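PDB 4X00: putative hydrolase from Burkholderia cenocepacia, which probably acts as a hydrolase of the alpha/beta hydrolase fold, perhaps an esterase that cleaves aryl esters. Local coordinates for residues S119-A133 and T208-L222. Sequence-based numbering, arbitrary orientation.
Sequences SNYLAAYGDKGIAGA and TVEAAKGLSKAEVPL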
loop_
_atom_site.group_PDB
_atom_site.type_symbol
_atom_site.label_atom_id
_atom_site.label_comp_id
_atom_site.label_asym_id
_atom_site.label_seq_id
_atom_site.Cartn_x
_atom_site.Cartn_y
_atom_site.Cartn_z
ATOM N N SER A 119 -2.341 -6.161 6.958
ATOM C CA SER A 119 -2.168 -6.971 8.173
ATOM C C SER A 119 -3.220 -6.625 9.216
ATOM O O SER A 119 -3.757 -7.520 9.881
ATOM C CB SER A 119 -0.790 -6.777 8.800
ATOM O OG SER A 119 0.192 -7.280 7.920
ATOM N N ASN A 120 -3.500 -5.331 9.377
ATOM C CA ASN A 120 -4.495 -4.919 10.360
ATOM C C ASN A 120 -5.907 -5.347 9.950
ATOM O O ASN A 120 -6.711 -5.724 10.814
ATOM C CB ASN A 120 -4.407 -3.412 10.593
ATOM C CG ASN A 120 -3.260 -3.052 11.492
ATOM O OD1 ASN A 120 -2.966 -3.789 12.442
ATOM N ND2 ASN A 120 -2.630 -1.888 11.246
ATOM N N TYR A 121 -6.187 -5.349 8.647
ATOM C CA TYR A 121 -7.445 -5.878 8.151
ATOM C C TYR A 121 -7.564 -7.378 8.438
ATOM O O TYR A 121 -8.597 -7.840 8.953
ATOM C CB TYR A 121 -7.580 -5.591 6.641
ATOM C CG TYR A 121 -8.777 -6.262 6.031
ATOM C CD1 TYR A 121 -10.038 -5.666 6.101
ATOM C CD2 TYR A 121 -8.671 -7.519 5.448
ATOM C CE1 TYR A 121 -11.157 -6.294 5.559
ATOM C CE2 TYR A 121 -9.775 -8.142 4.900
ATOM C CZ TYR A 121 -11.023 -7.547 4.977
ATOM O OH TYR A 121 -12.115 -8.201 4.425
ATOM N N LEU A 122 -6.508 -8.131 8.131
ATOM C CA LEU A 122 -6.503 -9.566 8.435
ATOM C C LEU A 122 -6.689 -9.809 9.925
ATOM O O LEU A 122 -7.417 -10.722 10.324
ATOM C CB LEU A 122 -5.196 -10.189 7.967
ATOM C CG LEU A 122 -5.080 -10.299 6.448
ATOM C CD1 LEU A 122 -3.664 -10.741 6.098
ATOM C CD2 LEU A 122 -6.113 -11.278 5.839
ATOM N N ALA A 123 -6.059 -8.994 10.766
ATOM C CA ALA A 123 -6.170 -9.222 12.215
ATOM C C ALA A 123 -7.599 -9.015 12.700
ATOM O O ALA A 123 -8.114 -9.779 13.531
ATOM C CB ALA A 123 -5.208 -8.303 12.963
ATOM N N ALA A 124 -8.249 -7.981 12.175
ATOM C CA ALA A 124 -9.576 -7.616 12.672
ATOM C C ALA A 124 -10.711 -8.413 12.021
ATOM O O ALA A 124 -11.722 -8.716 12.678
ATOM C CB ALA A 124 -9.811 -6.115 12.461
ATOM N N TYR A 125 -10.546 -8.754 10.742
ATOM C CA TYR A 125 -11.654 -9.291 9.953
ATOM C C TYR A 125 -11.398 -10.707 9.458
ATOM O O TYR A 125 -12.324 -11.364 9.002
ATOM C CB TYR A 125 -11.937 -8.381 8.747
ATOM C CG TYR A 125 -12.478 -7.022 9.137
ATOM C CD1 TYR A 125 -13.835 -6.829 9.308
ATOM C CD2 TYR A 125 -11.633 -5.938 9.319
ATOM C CE1 TYR A 125 -14.339 -5.582 9.668
ATOM C CE2 TYR A 125 -12.130 -4.697 9.678
ATOM C CZ TYR A 125 -13.483 -4.526 9.848
ATOM O OH TYR A 125 -13.991 -3.280 10.216
ATOM N N GLY A 126 -10.143 -11.157 9.515
ATOM C CA GLY A 126 -9.762 -12.419 8.909
ATOM C C GLY A 126 -9.814 -12.345 7.400
ATOM O O GLY A 126 -9.988 -11.274 6.831
ATOM N N ASP A 127 -9.655 -13.478 6.729
ATOM C CA ASP A 127 -9.566 -13.445 5.267
ATOM C C ASP A 127 -10.742 -14.063 4.510
ATOM O O ASP A 127 -10.641 -14.261 3.294
ATOM C CB ASP A 127 -8.270 -14.103 4.795
ATOM C CG ASP A 127 -8.191 -15.566 5.142
ATOM O OD1 ASP A 127 -9.207 -16.165 5.572
ATOM O OD2 ASP A 127 -7.089 -16.113 4.962
ATOM N N LYS A 128 -11.867 -14.311 5.186
ATOM C CA LYS A 128 -12.961 -14.991 4.496
ATOM C C LYS A 128 -13.596 -14.081 3.449
ATOM O O LYS A 128 -14.259 -14.556 2.530
ATOM C CB LYS A 128 -14.015 -15.497 5.487
ATOM N N GLY A 129 -13.361 -12.771 3.562
ATOM C CA GLY A 129 -13.888 -11.825 2.587
ATOM C C GLY A 129 -12.986 -11.524 1.393
ATOM O O GLY A 129 -13.339 -10.712 0.548
ATOM N N ILE A 130 -11.815 -12.151 1.324
ATOM C CA ILE A 130 -10.899 -11.851 0.240
ATOM C C ILE A 130 -10.401 -13.149 -0.398
ATOM O O ILE A 130 -10.587 -14.218 0.160
ATOM C CB ILE A 130 -9.692 -10.984 0.732
ATOM C CG1 ILE A 130 -8.792 -11.757 1.714
ATOM C CG2 ILE A 130 -10.199 -9.661 1.327
ATOM C CD1 ILE A 130 -7.444 -11.075 2.005
ATOM N N ALA A 131 -9.750 -13.035 -1.553
ATOM C CA ALA A 131 -9.245 -14.197 -2.271
ATOM C C ALA A 131 -7.745 -14.391 -2.095
ATOM O O ALA A 131 -7.235 -15.467 -2.376
ATOM C CB ALA A 131 -9.582 -14.082 -3.765
ATOM N N GLY A 132 -7.036 -13.368 -1.638
ATOM C CA GLY A 132 -5.595 -13.422 -1.520
ATOM C C GLY A 132 -5.051 -12.017 -1.305
ATOM O O GLY A 132 -5.801 -11.034 -1.424
ATOM N N ALA A 133 -3.750 -11.908 -1.038
ATOM C CA ALA A 133 -3.144 -10.596 -0.885
ATOM C C ALA A 133 -1.722 -10.615 -1.387
ATOM O O ALA A 133 -1.005 -11.598 -1.192
ATOM C CB ALA A 133 -3.185 -10.151 0.580
ATOM N N THR A 208 -0.387 1.243 15.198
ATOM C CA THR A 208 -0.288 -0.150 15.583
ATOM C C THR A 208 -0.361 -1.044 14.338
ATOM O O THR A 208 -1.075 -0.728 13.382
ATOM C CB THR A 208 -1.394 -0.525 16.584
ATOM O OG1 THR A 208 -2.672 -0.186 16.041
ATOM C CG2 THR A 208 -1.206 0.245 17.897
ATOM N N VAL A 209 0.419 -2.124 14.340
ATOM C CA VAL A 209 0.408 -3.076 13.221
ATOM C C VAL A 209 0.346 -4.488 13.781
ATOM O O VAL A 209 1.300 -4.962 14.407
ATOM C CB VAL A 209 1.654 -2.940 12.318
ATOM C CG1 VAL A 209 1.548 -3.890 11.107
ATOM C CG2 VAL A 209 1.807 -1.507 11.832
ATOM N N GLU A 210 -0.772 -5.171 13.561
ATOM C CA GLU A 210 -0.931 -6.525 14.089
ATOM C C GLU A 210 -0.502 -7.554 13.053
ATOM O O GLU A 210 -1.297 -8.384 12.596
ATOM C CB GLU A 210 -2.367 -6.753 14.521
ATOM C CG GLU A 210 -2.763 -5.781 15.628
ATOM C CD GLU A 210 -4.104 -6.096 16.234
ATOM O OE1 GLU A 210 -5.019 -5.251 16.120
ATOM O OE2 GLU A 210 -4.240 -7.174 16.834
ATOM N N ALA A 211 0.770 -7.489 12.674
ATOM C CA ALA A 211 1.291 -8.395 11.658
ATOM C C ALA A 211 1.270 -9.846 12.135
ATOM O O ALA A 211 0.918 -10.742 11.380
ATOM C CB ALA A 211 2.685 -7.985 11.270
ATOM N N ALA A 212 1.675 -10.099 13.374
ATOM C CA ALA A 212 1.751 -11.469 13.849
ATOM C C ALA A 212 0.381 -12.117 13.808
ATOM O O ALA A 212 0.213 -13.227 13.274
ATOM C CB ALA A 212 2.315 -11.502 15.237
ATOM N N LYS A 213 -0.617 -11.415 14.329
ATOM C CA LYS A 213 -1.969 -11.958 14.321
ATOM C C LYS A 213 -2.534 -12.075 12.893
ATOM O O LYS A 213 -3.056 -13.117 12.516
ATOM C CB LYS A 213 -2.879 -11.093 15.194
ATOM C CG LYS A 213 -4.312 -11.583 15.298
ATOM C CD LYS A 213 -5.164 -10.674 16.171
ATOM C CE LYS A 213 -6.604 -11.184 16.221
ATOM N NZ LYS A 213 -7.502 -10.221 16.898
ATOM N N GLY A 214 -2.437 -11.022 12.088
ATOM C CA GLY A 214 -3.081 -11.066 10.786
ATOM C C GLY A 214 -2.422 -12.050 9.831
ATOM O O GLY A 214 -3.104 -12.784 9.117
ATOM N N LEU A 215 -1.091 -12.027 9.774
ATOM C CA LEU A 215 -0.393 -12.917 8.852
ATOM C C LEU A 215 -0.495 -14.360 9.280
ATOM O O LEU A 215 -0.700 -15.248 8.440
ATOM C CB LEU A 215 1.089 -12.527 8.736
ATOM C CG LEU A 215 1.350 -11.228 7.991
ATOM C CD1 LEU A 215 2.828 -10.856 8.093
ATOM C CD2 LEU A 215 0.920 -11.347 6.531
ATOM N N SER A 216 -0.333 -14.631 10.570
ATOM C CA SER A 216 -0.186 -16.025 10.963
ATOM C C SER A 216 -1.494 -16.763 10.779
ATOM O O SER A 216 -1.477 -17.960 10.518
ATOM C CB SER A 216 0.304 -16.150 12.398
ATOM O OG SER A 216 -0.728 -15.826 13.293
ATOM N N LYS A 217 -2.611 -16.055 10.864
ATOM C CA LYS A 217 -3.907 -16.714 10.726
ATOM C C LYS A 217 -4.421 -16.845 9.294
ATOM O O LYS A 217 -5.458 -17.469 9.072
ATOM C CB LYS A 217 -4.975 -15.969 11.551
ATOM C CG LYS A 217 -5.014 -16.296 13.027
ATOM C CD LYS A 217 -3.795 -15.826 13.777
ATOM C CE LYS A 217 -4.182 -14.946 14.936
ATOM N NZ LYS A 217 -5.317 -15.506 15.745
ATOM N N ALA A 218 -3.731 -16.255 8.322
ATOM C CA ALA A 218 -4.272 -16.232 6.969
ATOM C C ALA A 218 -4.200 -17.605 6.309
ATOM O O ALA A 218 -3.186 -18.309 6.453
ATOM C CB ALA A 218 -3.529 -15.199 6.121
ATOM N N GLU A 219 -5.255 -17.962 5.564
ATOM C CA GLU A 219 -5.266 -19.181 4.737
ATOM C C GLU A 219 -5.254 -18.874 3.257
ATOM O O GLU A 219 -4.865 -19.708 2.431
ATOM C CB GLU A 219 -6.497 -20.043 5.034
ATOM C CG GLU A 219 -6.369 -20.835 6.285
ATOM C CD GLU A 219 -5.263 -21.843 6.179
ATOM O OE1 GLU A 219 -5.331 -22.708 5.263
ATOM O OE2 GLU A 219 -4.332 -21.778 7.002
ATOM N N VAL A 220 -5.725 -17.698 2.883
ATOM C CA VAL A 220 -5.692 -17.340 1.462
ATOM C C VAL A 220 -4.253 -17.213 1.022
ATOM O O VAL A 220 -3.352 -16.995 1.840
ATOM C CB VAL A 220 -6.443 -16.024 1.145
ATOM C CG1 VAL A 220 -7.923 -16.195 1.485
ATOM C CG2 VAL A 220 -5.818 -14.844 1.891
ATOM N N PRO A 221 -4.017 -17.327 -0.286
ATOM C CA PRO A 221 -2.638 -17.160 -0.732
ATOM C C PRO A 221 -2.101 -15.752 -0.468
ATOM O O PRO A 221 -2.806 -14.738 -0.621
ATOM C CB PRO A 221 -2.719 -17.433 -2.241
ATOM C CG PRO A 221 -3.990 -18.194 -2.451
ATOM C CD PRO A 221 -4.930 -17.668 -1.388
ATOM N N LEU A 222 -0.832 -15.721 -0.096
ATOM C CA LEU A 222 -0.106 -14.493 0.150
ATOM C C LEU A 222 1.177 -14.496 -0.677
ATOM O O LEU A 222 1.954 -15.468 -0.649
ATOM C CB LEU A 222 0.242 -14.347 1.629
ATOM C CG LEU A 222 -0.930 -14.268 2.594
ATOM C CD1 LEU A 222 -0.416 -14.280 4.023
ATOM C CD2 LEU A 222 -1.751 -13.014 2.320
HETATM O O HOH W 1 -3.719 -2.249 14.718
HETATM O O HOH W 2 -5.814 -13.571 9.330
HETATM O O HOH W 3 -7.876 -15.178 8.629
#
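N120 and D127 of 119-133 each grip the backbone of 208-222 and illustrate how polar side chains can pin a connecting segment. The amide of N120 works in both directions: OD1 accepts from E210 N, of the N-cap residue of helix 211-216, at 2.8 Å, while ND2 donates to T208 O at 2.9 Å. D127 uses a single oxygen twice. Its OD2 takes E219 N at 2.7 Å, nearly along the C-O bond, and V220 N at 2.9 Å from above the carboxylate plane. With chi1 at 63°, the carboxylate of D127 sits between its own backbone N and carbonyl carbon and reaches these two consecutive N-H groups, which probably favour its charged form.

Close packing of the two helices follows. Helices 119-125 and 211-216 cross at 74°, with axes only 7.2 Å apart, and the pivot is G214, whose CA lies against the backbone of S119 and A123. CB of L122 meets G214 O at 3.5 Å; CB of A123 rests on CB of E210 at 3.6 Å. Farther along, V220 packs its two methyls against D127, I130 and G132, with an apolar touch between I130 CD1 and V220 CG2.

Backbone pairing closes the contact: A133 N bonds to P221 O, starting the parallel pairing of strands 132-136 and 222-227 in the central sheet. Helix 87-100 flanks helix 113-125 through Y121 and Y125, and helix 235-245 receives L215.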